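Local coordinates for protein TarM (Staphylococcus aureus subsp. aureus 21178, PDB 4X7R) that belongs to the GT-B glycosyltransferases, with two Rossmann-like domains, and binds uridine-5'-diphosphate and a sulfated glycan, at residues 1-6 with 63-68; 9-12 with 18-21; 23-28 with 222-227; 322-327 with 381-386. The protein carries 1 engineered substitution. One frame throughout, in Å; residues are numbered along the deposited sequence.

Contact 1. Residues 1-6 with 63-68; sequences MKKIFM and RTKMYN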
# COMPACT_ATOMS: atom_id res chain seq x y z
N MET A 1 -13.70 12.29 -22.56
CA MET A 1 -14.87 11.41 -22.51
C MET A 1 -14.71 10.39 -21.36
O MET A 1 -15.21 10.64 -20.26
CB MET A 1 -15.07 10.74 -23.87
CG MET A 1 -16.51 10.38 -24.16
SD MET A 1 -16.75 9.44 -25.69
CE MET A 1 -16.04 7.80 -25.21
N LYS A 2 -13.98 9.26 -21.59
CA LYS A 2 -13.73 8.27 -20.53
C LYS A 2 -12.89 8.86 -19.42
O LYS A 2 -11.95 9.62 -19.68
CB LYS A 2 -13.01 7.03 -21.07
CG LYS A 2 -13.90 6.10 -21.88
CD LYS A 2 -13.10 4.91 -22.33
CE LYS A 2 -13.89 3.99 -23.21
NZ LYS A 2 -14.06 4.53 -24.58
N LYS A 3 -13.26 8.54 -18.17
CA LYS A 3 -12.53 8.92 -16.97
C LYS A 3 -12.56 7.75 -16.01
O LYS A 3 -13.60 7.11 -15.84
CB LYS A 3 -13.05 10.22 -16.30
CG LYS A 3 -12.11 10.67 -15.17
CD LYS A 3 -12.37 12.07 -14.63
CE LYS A 3 -11.45 12.31 -13.45
NZ LYS A 3 -11.72 13.60 -12.76
N ILE A 4 -11.41 7.47 -15.41
CA ILE A 4 -11.19 6.34 -14.51
C ILE A 4 -10.89 6.78 -13.07
O ILE A 4 -10.12 7.72 -12.85
CB ILE A 4 -10.11 5.42 -15.14
CG1 ILE A 4 -10.58 4.88 -16.52
CG2 ILE A 4 -9.74 4.27 -14.22
CD1 ILE A 4 -9.49 4.14 -17.32
N PHE A 5 -11.49 6.06 -12.11
CA PHE A 5 -11.33 6.27 -10.66
C PHE A 5 -10.93 4.94 -10.08
O PHE A 5 -11.66 3.96 -10.18
CB PHE A 5 -12.63 6.80 -10.02
CG PHE A 5 -13.11 8.09 -10.64
CD1 PHE A 5 -13.90 8.08 -11.79
CD2 PHE A 5 -12.81 9.32 -10.06
CE1 PHE A 5 -14.35 9.27 -12.37
CE2 PHE A 5 -13.26 10.52 -10.63
CZ PHE A 5 -14.02 10.48 -11.78
N MET A 6 -9.73 4.90 -9.53
CA MET A 6 -9.09 3.69 -9.02
C MET A 6 -8.99 3.76 -7.53
O MET A 6 -8.32 4.62 -6.99
CB MET A 6 -7.72 3.49 -9.70
CG MET A 6 -7.81 3.59 -11.20
SD MET A 6 -6.30 3.28 -12.15
CE MET A 6 -5.08 4.20 -11.24
N ARG A 63 0.38 13.97 -13.30
CA ARG A 63 -1.01 14.10 -13.76
C ARG A 63 -2.00 13.36 -12.83
O ARG A 63 -3.18 13.71 -12.80
CB ARG A 63 -1.14 13.57 -15.20
CG ARG A 63 -0.39 14.43 -16.24
CD ARG A 63 -0.20 13.69 -17.54
NE ARG A 63 0.59 12.45 -17.38
CZ ARG A 63 0.86 11.59 -18.35
NH1 ARG A 63 0.39 11.79 -19.58
NH2 ARG A 63 1.57 10.50 -18.10
N THR A 64 -1.53 12.35 -12.09
CA THR A 64 -2.42 11.60 -11.20
C THR A 64 -2.91 12.46 -10.03
O THR A 64 -2.11 13.01 -9.26
CB THR A 64 -1.78 10.32 -10.70
OG1 THR A 64 -1.17 9.63 -11.79
CG2 THR A 64 -2.78 9.41 -9.97
N LYS A 65 -4.23 12.56 -9.89
CA LYS A 65 -4.86 13.22 -8.77
C LYS A 65 -5.21 12.15 -7.76
O LYS A 65 -5.49 11.00 -8.12
CB LYS A 65 -6.19 13.89 -9.21
CG LYS A 65 -6.04 15.04 -10.20
CD LYS A 65 -7.40 15.61 -10.59
CE LYS A 65 -7.41 16.25 -11.97
NZ LYS A 65 -7.58 15.23 -13.06
N MET A 66 -5.23 12.54 -6.48
CA MET A 66 -5.79 11.71 -5.43
C MET A 66 -7.01 12.41 -4.90
O MET A 66 -6.93 13.53 -4.39
CB MET A 66 -4.82 11.35 -4.31
CG MET A 66 -5.42 10.32 -3.36
SD MET A 66 -4.75 10.30 -1.67
CE MET A 66 -5.16 12.06 -1.15
N TYR A 67 -8.17 11.76 -5.05
CA TYR A 67 -9.42 12.22 -4.45
C TYR A 67 -9.55 11.45 -3.11
O TYR A 67 -9.41 10.24 -3.10
CB TYR A 67 -10.61 11.87 -5.33
CG TYR A 67 -10.60 12.60 -6.65
CD1 TYR A 67 -10.97 13.95 -6.72
CD2 TYR A 67 -10.26 11.95 -7.83
CE1 TYR A 67 -11.00 14.63 -7.94
CE2 TYR A 67 -10.29 12.62 -9.06
CZ TYR A 67 -10.64 13.96 -9.11
OH TYR A 67 -10.68 14.62 -10.31
N ASN A 68 -9.73 12.16 -2.00
CA ASN A 68 -9.87 11.54 -0.69
C ASN A 68 -11.20 12.02 -0.05
O ASN A 68 -11.54 13.19 -0.16
CB ASN A 68 -8.64 11.83 0.18
CG ASN A 68 -8.78 11.32 1.59
OD1 ASN A 68 -9.26 12.02 2.51
ND2 ASN A 68 -8.41 10.06 1.79
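Lys-3 reaches across to Tyr-67 and supplies the polar half of this contact, while Phe-5 meets the same tyrosine through carbon alone. The ammonium group NZ of Lys-3 gives a hydrogen bond of 2.9 Å to the phenolic oxygen OH of Tyr-67. The two side chains approach from opposite directions, and the lysine can span the distance because its CG lies anti to the backbone N (chi1 -171°) with every later bond extended. Tyrosine suits the place, since its hydroxyl oxygen can accept the lysine's hydrogen bond while its ring remains available to an apolar neighbour.

That neighbour is Phe-5. Its CE2 lies 4.0 Å from CE2 of Tyr-67, and the rings are inclined at 43°, neither stacked nor edge-to-face. With their centroids 6.0 Å apart they touch by their near carbons and overlap little.

Charge enters through Lys-65, whose NZ stays 4.5 Å from NZ of Lys-3. Such proximity of like charges is probably eased by Asp-37, which makes a long, weak ion pair with Lys-3.

The segments belong to one parallel sheet without being neighbours in it. Strand 36-40 runs between strands 3-7 and 66-68, so the CA atoms of Phe-5 and Tyr-67 are 8.8 Å apart and only side chains bridge the gap. Lys-3 and Phe-5, two residues apart on their strand, reach over the same face of strand 36-40, where Phe-5 touches Val-39. Helix 203-214 lies against this face, with Leu-214 touching the side chains of both Phe-5 and Tyr-67 and Tyr-210 adding to the packing on Tyr-67.

Contact 2. Residues 9-12 with 18-21; sequences HELD and MTSS. With SUS (2-deoxy-3,6-di-O-sulfo-2-(sulfoamino)-alpha-D-glucopyranose), chain C; SGN (2-deoxy-6-O-sulfo-2-(sulfoamino)-alpha-D-glucopyranose), chain B; 3YW ((2S)-2,3-dihydroxypropyl 2-acetamido-2-deoxy-alpha-D-glucopyranoside), chain F.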
# COMPACT_ATOMS: atom_id res chain seq x y z
N HIS A 9 -7.49 1.84 -0.15
CA HIS A 9 -7.62 2.37 1.19
C HIS A 9 -6.90 3.73 1.34
O HIS A 9 -7.54 4.72 1.70
CB HIS A 9 -7.05 1.35 2.19
CG HIS A 9 -6.92 1.89 3.58
ND1 HIS A 9 -7.98 2.52 4.21
CD2 HIS A 9 -5.87 1.83 4.43
CE1 HIS A 9 -7.52 2.88 5.39
NE2 HIS A 9 -6.27 2.47 5.58
N GLU A 10 -5.59 3.76 1.05
CA GLU A 10 -4.73 4.94 1.22
C GLU A 10 -3.56 4.92 0.27
O GLU A 10 -3.27 3.88 -0.36
CB GLU A 10 -4.13 4.93 2.65
CG GLU A 10 -3.05 3.86 2.88
CD GLU A 10 -2.29 3.94 4.19
OE1 GLU A 10 -1.79 5.02 4.55
OE2 GLU A 10 -2.14 2.87 4.82
N LEU A 11 -2.85 6.05 0.21
CA LEU A 11 -1.58 6.23 -0.50
C LEU A 11 -0.58 6.68 0.53
O LEU A 11 -0.91 7.47 1.41
CB LEU A 11 -1.66 7.28 -1.63
CG LEU A 11 -2.45 6.93 -2.89
CD1 LEU A 11 -2.36 8.06 -3.89
CD2 LEU A 11 -1.97 5.60 -3.53
N ASP A 12 0.63 6.15 0.46
CA ASP A 12 1.74 6.50 1.32
C ASP A 12 3.07 6.26 0.61
O ASP A 12 3.10 5.61 -0.44
CB ASP A 12 1.68 5.79 2.70
CG ASP A 12 2.17 6.70 3.82
OD1 ASP A 12 2.82 7.73 3.52
OD2 ASP A 12 1.88 6.41 5.00
N MET A 18 0.90 -3.10 -5.03
CA MET A 18 -0.46 -2.68 -5.39
C MET A 18 -0.53 -1.23 -5.77
O MET A 18 -1.11 -0.93 -6.81
CB MET A 18 -1.51 -3.05 -4.32
CG MET A 18 -2.90 -2.39 -4.54
SD MET A 18 -4.20 -2.98 -3.44
CE MET A 18 -3.62 -2.33 -1.86
N THR A 19 0.06 -0.32 -4.96
CA THR A 19 0.01 1.10 -5.30
C THR A 19 0.96 1.42 -6.41
O THR A 19 0.63 2.23 -7.26
CB THR A 19 0.09 2.04 -4.08
OG1 THR A 19 1.29 1.75 -3.37
CG2 THR A 19 -1.11 1.90 -3.15
N SER A 20 2.10 0.73 -6.44
CA SER A 20 3.07 0.84 -7.53
C SER A 20 2.35 0.54 -8.88
O SER A 20 2.45 1.33 -9.80
CB SER A 20 4.21 -0.16 -7.29
OG SER A 20 5.23 -0.11 -8.27
N SER A 21 1.54 -0.53 -8.96
CA SER A 21 0.81 -0.85 -10.20
C SER A 21 -0.27 0.18 -10.52
O SER A 21 -0.52 0.44 -11.68
CB SER A 21 0.23 -2.25 -10.15
OG SER A 21 -0.96 -2.33 -9.39
N2 SUS C . -11.44 0.77 5.57
C1 SUS C . -10.32 0.12 7.66
S1 SUS C . -11.54 2.52 5.41
C2 SUS C . -10.15 0.41 6.18
S2 SUS C . -4.87 -0.53 8.57
C3 SUS C . -9.50 -0.81 5.48
O3 SUS C . -9.23 -0.51 4.09
S3 SUS C . -10.01 -1.26 3.01
C4 SUS C . -8.22 -1.28 6.17
O4 SUS C . -7.90 -2.52 5.56
C5 SUS C . -8.46 -1.46 7.71
O5 SUS C . -9.04 -0.23 8.25
C6 SUS C . -7.19 -1.66 8.52
O6 SUS C . -6.36 -0.53 8.29
O1S SUS C . -10.51 2.99 4.38
O2S SUS C . -12.96 2.83 4.96
O3S SUS C . -11.25 3.20 6.75
O4S SUS C . -4.27 0.75 7.96
O5S SUS C . -4.65 -0.57 10.08
O6S SUS C . -4.21 -1.75 7.91
O7S SUS C . -9.76 -2.74 3.25
O8S SUS C . -9.52 -0.89 1.61
O9S SUS C . -11.50 -0.97 3.13
C1 SGN B . -2.24 -4.47 2.78
C2 SGN B . -0.91 -5.08 3.31
C3 SGN B . 0.20 -4.01 3.48
C4 SGN B . 0.32 -3.09 2.24
C5 SGN B . -1.07 -2.58 1.78
C6 SGN B . -0.96 -1.74 0.51
N2 SGN B . -1.15 -5.80 4.57
O3 SGN B . 1.48 -4.63 3.70
O4 SGN B . 1.18 -1.97 2.53
O5 SGN B . -2.00 -3.70 1.56
O6 SGN B . -0.37 -2.54 -0.51
S1 SGN B . -1.16 -7.52 4.33
O1S SGN B . 0.23 -7.98 3.89
O2S SGN B . -2.20 -7.91 3.26
O3S SGN B . -1.54 -8.15 5.67
S2 SGN B . 0.92 -2.10 -1.19
O4S SGN B . 1.41 -3.30 -2.02
O5S SGN B . 2.01 -1.70 -0.19
O6S SGN B . 0.55 -0.91 -2.07
O3A 3YW F . -2.76 -7.09 -0.40
C4A 3YW F . -0.59 -6.01 -3.26
C5A 3YW F . -0.99 -6.69 -1.97
O5 3YW F . -0.10 -6.66 -6.23
C6A 3YW F . -2.45 -6.50 -1.66
C5 3YW F . 1.02 -6.60 -7.11
C6 3YW F . 0.65 -5.64 -8.22
C4 3YW F . 1.35 -8.02 -7.57
O6 3YW F . -0.52 -6.07 -8.92
C3 3YW F . 1.83 -8.81 -6.36
O4 3YW F . 2.39 -7.99 -8.55
O3 3YW F . 2.13 -10.17 -6.71
O7 3YW F . 0.30 -11.10 -3.80
C7 3YW F . 1.18 -10.35 -3.39
C8 3YW F . 2.03 -10.70 -2.20
N2 3YW F . 1.44 -9.18 -3.98
C2 3YW F . 0.82 -8.76 -5.22
C1 3YW F . 0.10 -7.41 -5.03
O1 3YW F . 0.50 -6.64 -3.93
O2 3YW F . -0.20 -6.17 -0.91
O HOH W 1 1.05 4.25 -1.96
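Leu-11 and Thr-19 meet through methyl groups, CD2 of the leucine lying 3.8 Å from CG2 of the threonine as the side chains run antiparallel. They join the loop that follows the first strand of a Rossmann-like domain to the first turn of helix 17-31, a place where such folds commonly receive anionic groups. Here the anion is the 6-O-sulfate of SGN: N of Met-18 binds its O4S at 3.1 Å and N of Thr-19 its O6S at 3.0 Å, a helix N-terminus well suited to negative charge. Earlier in the loop His-9 directs ND1 to O1S of SUS, 2.6 Å away in the plane of the imidazole. C4 of SUS lies over the centre of one ring face, and CB of Glu-10 backs the other.

Farther out, Lys-44 pairs with Glu-10 and bonds O of Leu-11, tying two successive loop residues to one lysine. With OG1 of Thr-19 between the backbone N and the carbonyl carbon (chi1 57°), its CG2 is left facing Leu-11. OG1 of Thr-19 lies 2.9 Å from a water. That water accepts a 3.1 Å hydrogen bond from N of Asp-12.

Contact 3. Residues 23-28 with 222-227; sequences FNRSKE and IMICDG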
# COMPACT_ATOMS: atom_id res chain seq x y z
N PHE A 23 -0.11 3.46 -9.78
CA PHE A 23 0.64 4.62 -10.26
C PHE A 23 1.08 4.46 -11.73
O PHE A 23 1.01 5.42 -12.52
CB PHE A 23 1.89 4.86 -9.39
CG PHE A 23 1.68 5.31 -7.96
CD1 PHE A 23 0.62 6.17 -7.63
CD2 PHE A 23 2.55 4.93 -6.94
CE1 PHE A 23 0.43 6.60 -6.31
CE2 PHE A 23 2.36 5.37 -5.63
CZ PHE A 23 1.30 6.20 -5.33
N ASN A 24 1.56 3.25 -12.08
CA ASN A 24 2.00 2.97 -13.44
C ASN A 24 0.79 2.86 -14.37
O ASN A 24 0.85 3.35 -15.49
CB ASN A 24 2.89 1.72 -13.52
CG ASN A 24 3.60 1.63 -14.85
OD1 ASN A 24 4.14 2.62 -15.33
ND2 ASN A 24 3.61 0.46 -15.48
N ARG A 25 -0.32 2.26 -13.88
CA ARG A 25 -1.57 2.15 -14.66
C ARG A 25 -2.11 3.54 -14.95
O ARG A 25 -2.62 3.78 -16.04
CB ARG A 25 -2.63 1.34 -13.89
CG ARG A 25 -3.74 0.82 -14.82
CD ARG A 25 -4.95 0.26 -14.12
NE ARG A 25 -4.59 -0.81 -13.18
CZ ARG A 25 -5.11 -0.93 -11.96
NH1 ARG A 25 -6.00 -0.05 -11.53
NH2 ARG A 25 -4.72 -1.91 -11.16
N SER A 26 -2.03 4.46 -13.96
CA SER A 26 -2.51 5.84 -14.15
C SER A 26 -1.71 6.51 -15.24
O SER A 26 -2.28 7.12 -16.15
CB SER A 26 -2.41 6.63 -12.85
OG SER A 26 -2.83 7.94 -13.13
N LYS A 27 -0.38 6.36 -15.19
CA LYS A 27 0.51 6.93 -16.22
C LYS A 27 0.13 6.41 -17.62
O LYS A 27 0.03 7.20 -18.56
CB LYS A 27 1.99 6.61 -15.92
CG LYS A 27 2.93 7.18 -16.99
CD LYS A 27 4.24 6.46 -17.08
CE LYS A 27 4.33 5.62 -18.33
NZ LYS A 27 4.95 4.29 -18.04
N GLU A 28 -0.13 5.10 -17.75
CA GLU A 28 -0.50 4.49 -19.04
C GLU A 28 -1.85 4.97 -19.57
O GLU A 28 -1.94 5.28 -20.75
CB GLU A 28 -0.39 2.96 -19.00
CG GLU A 28 1.05 2.47 -18.85
CD GLU A 28 2.05 2.88 -19.91
OE1 GLU A 28 1.64 3.34 -21.00
OE2 GLU A 28 3.27 2.73 -19.66
N ILE A 222 -15.62 5.19 -15.21
CA ILE A 222 -15.14 3.83 -14.93
C ILE A 222 -14.53 3.78 -13.54
O ILE A 222 -13.62 4.56 -13.23
CB ILE A 222 -14.14 3.35 -16.02
CG1 ILE A 222 -14.81 3.32 -17.43
CG2 ILE A 222 -13.52 1.96 -15.65
CD1 ILE A 222 -13.89 3.65 -18.57
N MET A 223 -15.04 2.86 -12.71
CA MET A 223 -14.52 2.63 -11.37
C MET A 223 -13.73 1.34 -11.39
O MET A 223 -14.20 0.31 -11.91
CB MET A 223 -15.66 2.51 -10.34
CG MET A 223 -16.31 3.85 -10.04
SD MET A 223 -17.74 3.71 -8.92
CE MET A 223 -19.01 3.35 -10.09
N ILE A 224 -12.52 1.39 -10.85
CA ILE A 224 -11.67 0.21 -10.74
C ILE A 224 -11.34 0.08 -9.28
O ILE A 224 -10.72 0.98 -8.71
CB ILE A 224 -10.38 0.23 -11.62
CG1 ILE A 224 -10.72 0.31 -13.12
CG2 ILE A 224 -9.49 -1.01 -11.31
CD1 ILE A 224 -9.51 0.59 -14.02
N CYS A 225 -11.73 -1.01 -8.67
CA CYS A 225 -11.41 -1.18 -7.28
C CYS A 225 -10.21 -2.09 -7.15
O CYS A 225 -10.26 -3.26 -7.56
CB CYS A 225 -12.60 -1.70 -6.48
SG CYS A 225 -12.21 -1.98 -4.73
N ASP A 226 -9.11 -1.54 -6.61
CA ASP A 226 -7.83 -2.22 -6.39
C ASP A 226 -7.70 -2.76 -4.98
O ASP A 226 -7.23 -3.89 -4.79
CB ASP A 226 -6.68 -1.27 -6.73
CG ASP A 226 -6.47 -1.12 -8.22
OD1 ASP A 226 -6.03 -2.11 -8.86
OD2 ASP A 226 -6.76 -0.02 -8.76
N GLY A 227 -8.07 -1.96 -3.98
CA GLY A 227 -8.01 -2.41 -2.59
C GLY A 227 -9.15 -3.38 -2.34
O GLY A 227 -10.31 -3.01 -2.51
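Arg-25 brings its guanidinium group alongside Ile-224, NH1 resting 3.6 Å from the branch methyl CG2, before its two terminal nitrogens close on Asp-226. The grip is end-on and bidentate. NH2 gives a 2.7 Å hydrogen bond to OD1 and NH1 one of 2.9 Å to OD2, both nearly straight at 170° and 165°. OD2 receives its donor on the syn lone pair, and OD1 is met on the syn side from somewhat out of the carboxylate plane. The two flat groups are turned only 22° from each other, so this salt bridge fixes the rotation of both.

Arginine suits the helix position because its long chain, extended through CD and then bent, crosses a backbone separation of 11.0 Å between the CA atoms of Arg-25 and Ile-224. Its chain also packs against Met-6. The two buried charges satisfy each other.

In the Rossmann-like fold this contact lies at the topological switch point, where the first strand, 3-7, lies beside 221-225 and the chain order runs outward on both sides. Helix 17-31 is the first crossover connection and lies against the sheet, with the CB of Ile-224 directed toward it. Trp-487, from the C-terminal helix 480-492, touches both Arg-25 and Ile-224. Asp-226, just past the strand's end, has a second strong partner: OD1 also accepts a hydrogen bond from NE2 of His-249, whose other ring nitrogen, ND1, is hydrogen-bonded to the bound 3YW.

Contact 4. Residues 322-327 with 381-386; sequences GHISRM and GYTTTP. With UDP (uridine-5'-diphosphate), chain E; SGN (2-deoxy-6-O-sulfo-2-(sulfoamino)-alpha-D-glucopyranose), chain B; 3YW ((2S)-2,3-dihydroxypropyl 2-acetamido-2-deoxy-alpha-D-glucopyranoside), chain F.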
# COMPACT_ATOMS: atom_id res chain seq x y z
N GLY A 322 20.32 -9.74 -4.79
CA GLY A 322 19.36 -8.75 -4.34
C GLY A 322 17.98 -9.28 -4.03
O GLY A 322 17.58 -10.33 -4.54
N HIS A 323 17.24 -8.53 -3.19
CA HIS A 323 15.87 -8.83 -2.80
C HIS A 323 15.21 -7.51 -2.39
O HIS A 323 15.62 -6.91 -1.39
CB HIS A 323 15.81 -9.87 -1.67
CG HIS A 323 14.43 -10.33 -1.34
ND1 HIS A 323 13.95 -11.54 -1.77
CD2 HIS A 323 13.47 -9.72 -0.59
CE1 HIS A 323 12.71 -11.62 -1.31
NE2 HIS A 323 12.38 -10.55 -0.60
N ILE A 324 14.24 -7.03 -3.19
CA ILE A 324 13.51 -5.78 -2.96
C ILE A 324 12.03 -6.10 -2.79
O ILE A 324 11.38 -6.46 -3.77
CB ILE A 324 13.74 -4.73 -4.10
CG1 ILE A 324 15.24 -4.48 -4.39
CG2 ILE A 324 13.02 -3.42 -3.79
CD1 ILE A 324 15.51 -3.78 -5.77
N SER A 325 11.49 -5.96 -1.56
CA SER A 325 10.07 -6.22 -1.29
C SER A 325 9.58 -5.57 0.01
O SER A 325 10.38 -5.01 0.77
CB SER A 325 9.82 -7.73 -1.19
OG SER A 325 10.27 -8.27 0.04
N ARG A 326 8.25 -5.69 0.27
CA ARG A 326 7.63 -5.35 1.55
C ARG A 326 8.13 -6.51 2.43
O ARG A 326 8.13 -7.67 1.96
CB ARG A 326 6.10 -5.45 1.46
CG ARG A 326 5.42 -4.36 0.68
CD ARG A 326 3.90 -4.53 0.72
NE ARG A 326 3.48 -5.76 0.04
CZ ARG A 326 2.71 -6.70 0.57
NH1 ARG A 326 2.25 -6.56 1.81
NH2 ARG A 326 2.39 -7.79 -0.12
N MET A 327 8.60 -6.23 3.66
CA MET A 327 9.12 -7.30 4.52
C MET A 327 7.97 -7.93 5.29
O MET A 327 7.71 -7.58 6.45
CB MET A 327 10.26 -6.81 5.41
CG MET A 327 11.43 -6.31 4.63
SD MET A 327 12.88 -6.38 5.68
CE MET A 327 14.08 -5.75 4.60
N GLY A 381 17.17 -1.35 4.31
CA GLY A 381 16.01 -0.46 4.45
C GLY A 381 15.24 -0.24 3.15
O GLY A 381 15.60 -0.79 2.11
N TYR A 382 14.18 0.58 3.20
CA TYR A 382 13.35 0.87 2.03
C TYR A 382 14.11 1.68 0.99
O TYR A 382 14.87 2.58 1.34
CB TYR A 382 12.04 1.60 2.43
CG TYR A 382 11.02 1.67 1.31
CD1 TYR A 382 10.08 0.65 1.14
CD2 TYR A 382 11.02 2.73 0.41
CE1 TYR A 382 9.15 0.71 0.10
CE2 TYR A 382 10.09 2.79 -0.62
CZ TYR A 382 9.17 1.77 -0.78
OH TYR A 382 8.25 1.83 -1.80
N THR A 383 13.88 1.36 -0.29
CA THR A 383 14.49 2.09 -1.40
C THR A 383 13.43 2.78 -2.26
O THR A 383 12.46 2.13 -2.69
CB THR A 383 15.50 1.24 -2.17
OG1 THR A 383 16.14 2.07 -3.14
CG2 THR A 383 14.88 -0.00 -2.84
N THR A 384 13.60 4.10 -2.49
CA THR A 384 12.71 4.91 -3.33
C THR A 384 13.23 4.86 -4.76
O THR A 384 12.53 5.32 -5.68
CB THR A 384 12.54 6.35 -2.78
OG1 THR A 384 13.82 6.96 -2.64
CG2 THR A 384 11.78 6.40 -1.47
N THR A 385 14.45 4.29 -4.94
CA THR A 385 15.13 4.09 -6.23
C THR A 385 15.47 2.58 -6.45
O THR A 385 16.66 2.24 -6.48
CB THR A 385 16.42 4.95 -6.32
OG1 THR A 385 17.30 4.58 -5.26
CG2 THR A 385 16.14 6.45 -6.27
N PRO A 386 14.47 1.66 -6.58
CA PRO A 386 14.82 0.23 -6.76
C PRO A 386 15.61 -0.06 -8.03
O PRO A 386 16.49 -0.91 -8.00
CB PRO A 386 13.47 -0.49 -6.72
CG PRO A 386 12.46 0.55 -7.07
CD PRO A 386 13.00 1.85 -6.55
N1 UDP E . 9.43 -1.54 -3.59
C2 UDP E . 10.24 -0.42 -3.62
N3 UDP E . 11.18 -0.35 -2.61
C4 UDP E . 11.37 -1.25 -1.59
C5 UDP E . 10.47 -2.37 -1.60
C6 UDP E . 9.55 -2.48 -2.57
O2 UDP E . 10.14 0.46 -4.47
O4 UDP E . 12.30 -1.06 -0.78
C1' UDP E . 8.55 -1.75 -4.76
C2' UDP E . 9.17 -2.60 -5.87
O2' UDP E . 9.95 -1.80 -6.74
C3' UDP E . 7.92 -3.15 -6.56
C4' UDP E . 6.92 -3.30 -5.41
O4' UDP E . 7.39 -2.44 -4.34
O3' UDP E . 7.40 -2.37 -7.64
C5' UDP E . 6.75 -4.71 -4.91
O5' UDP E . 5.96 -5.40 -5.90
PA UDP E . 5.61 -6.97 -5.88
O1A UDP E . 4.54 -7.23 -6.88
O2A UDP E . 6.88 -7.76 -6.21
O3A UDP E . 5.12 -7.34 -4.44
PB UDP E . 4.00 -6.71 -3.48
O1B UDP E . 2.82 -6.25 -4.29
O2B UDP E . 4.58 -5.53 -2.69
O3B UDP E . 3.53 -7.79 -2.52
C1 SGN B . -2.24 -4.47 2.78
C2 SGN B . -0.91 -5.08 3.31
C3 SGN B . 0.20 -4.01 3.48
C4 SGN B . 0.32 -3.09 2.24
C5 SGN B . -1.07 -2.58 1.78
C6 SGN B . -0.96 -1.74 0.51
N2 SGN B . -1.15 -5.80 4.57
O3 SGN B . 1.48 -4.63 3.70
O4 SGN B . 1.18 -1.97 2.53
O5 SGN B . -2.00 -3.70 1.56
O6 SGN B . -0.37 -2.54 -0.51
S1 SGN B . -1.16 -7.52 4.33
O1S SGN B . 0.23 -7.98 3.89
O2S SGN B . -2.20 -7.91 3.26
O3S SGN B . -1.54 -8.15 5.67
S2 SGN B . 0.92 -2.10 -1.19
O4S SGN B . 1.41 -3.30 -2.02
O5S SGN B . 2.01 -1.70 -0.19
O6S SGN B . 0.55 -0.91 -2.07
O3A 3YW F . -2.76 -7.09 -0.40
C4A 3YW F . -0.59 -6.01 -3.26
C5A 3YW F . -0.99 -6.69 -1.97
O5 3YW F . -0.10 -6.66 -6.23
C6A 3YW F . -2.45 -6.50 -1.66
C5 3YW F . 1.02 -6.60 -7.11
C6 3YW F . 0.65 -5.64 -8.22
C4 3YW F . 1.35 -8.02 -7.57
O6 3YW F . -0.52 -6.07 -8.92
C3 3YW F . 1.83 -8.81 -6.36
O4 3YW F . 2.39 -7.99 -8.55
O3 3YW F . 2.13 -10.17 -6.71
O7 3YW F . 0.30 -11.10 -3.80
C7 3YW F . 1.18 -10.35 -3.39
C8 3YW F . 2.03 -10.70 -2.20
N2 3YW F . 1.44 -9.18 -3.98
C2 3YW F . 0.82 -8.76 -5.22
C1 3YW F . 0.10 -7.41 -5.03
O1 3YW F . 0.50 -6.64 -3.93
O2 3YW F . -0.20 -6.17 -0.91
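Ile-324 packs closely into the segment 381-386 with two different branches. Its CD1 comes within 4.0 Å of CB of Pro-386, the two side chains crossing at about a right angle. Its CG2, anti to the backbone N, lies 4.0 Å from CG2 of Thr-383. That same methyl rests 3.5 Å from C4 of the uracil of uridine-5'-diphosphate. A beta-branched residue suits the spot, for one branch meets protein while the other serves both protein and base.

Across the base lies Tyr-382, with uracil O4 over one ring face toward its rim, 3.4 Å from CD1 of Tyr-382, so the base is held between isoleucine and tyrosine. The backbone of Thr-383 fixes its edge: N donates to O4 at 2.9 Å, almost straight at 172°, and O accepts from N3 at 2.8 Å. The segments include the C-terminal end of strand 320-324 with the loop after it, and the loop after strand 377-381, the usual nucleotide site of a Rossmann-like domain, here the C-terminal domain of a GT-B fold. Pro-386, opening helix 386-391, borders the ribose with CG near O2'.

The packing is looser on the outer side, where Thr-384 and Thr-385 are partly exposed and weak bonds link N and OG1 of Thr-385 to OG1 of Thr-383. In the other direction Arg-326 turns into the ligands. Its NH2 gives a 2.7 Å, nearly straight (167°) hydrogen bond to O3B of the beta-phosphate, NE bonds O2B, and NH1 reaches O3 of SGN 2.8 Å away, while O2 of 3YW lies over one face of the guanidinium.

In the fold
Contacts 1, 2 and 3 all belong to the N-terminal Rossmann-like domain, while contact 4 lies in the C-terminal one. Contacts 1 and 3, with centres about 8 Å apart, share the sheet: O of Phe-5 and N of Ile-224 are 2.8 Å apart, a probable hydrogen bond between neighbouring strands. Contacts 2 and 3 use successive turns of helix 17-31, and SD of Met-18 lies 3.4 Å from O of Asp-226. Contacts 2 and 4 do not touch, their nearest atoms being about 6 Å apart, yet both reach SGN and 3YW, so the ligands bridge the domains. Contact 1 is farthest from contact 4, about 28 Å between centres.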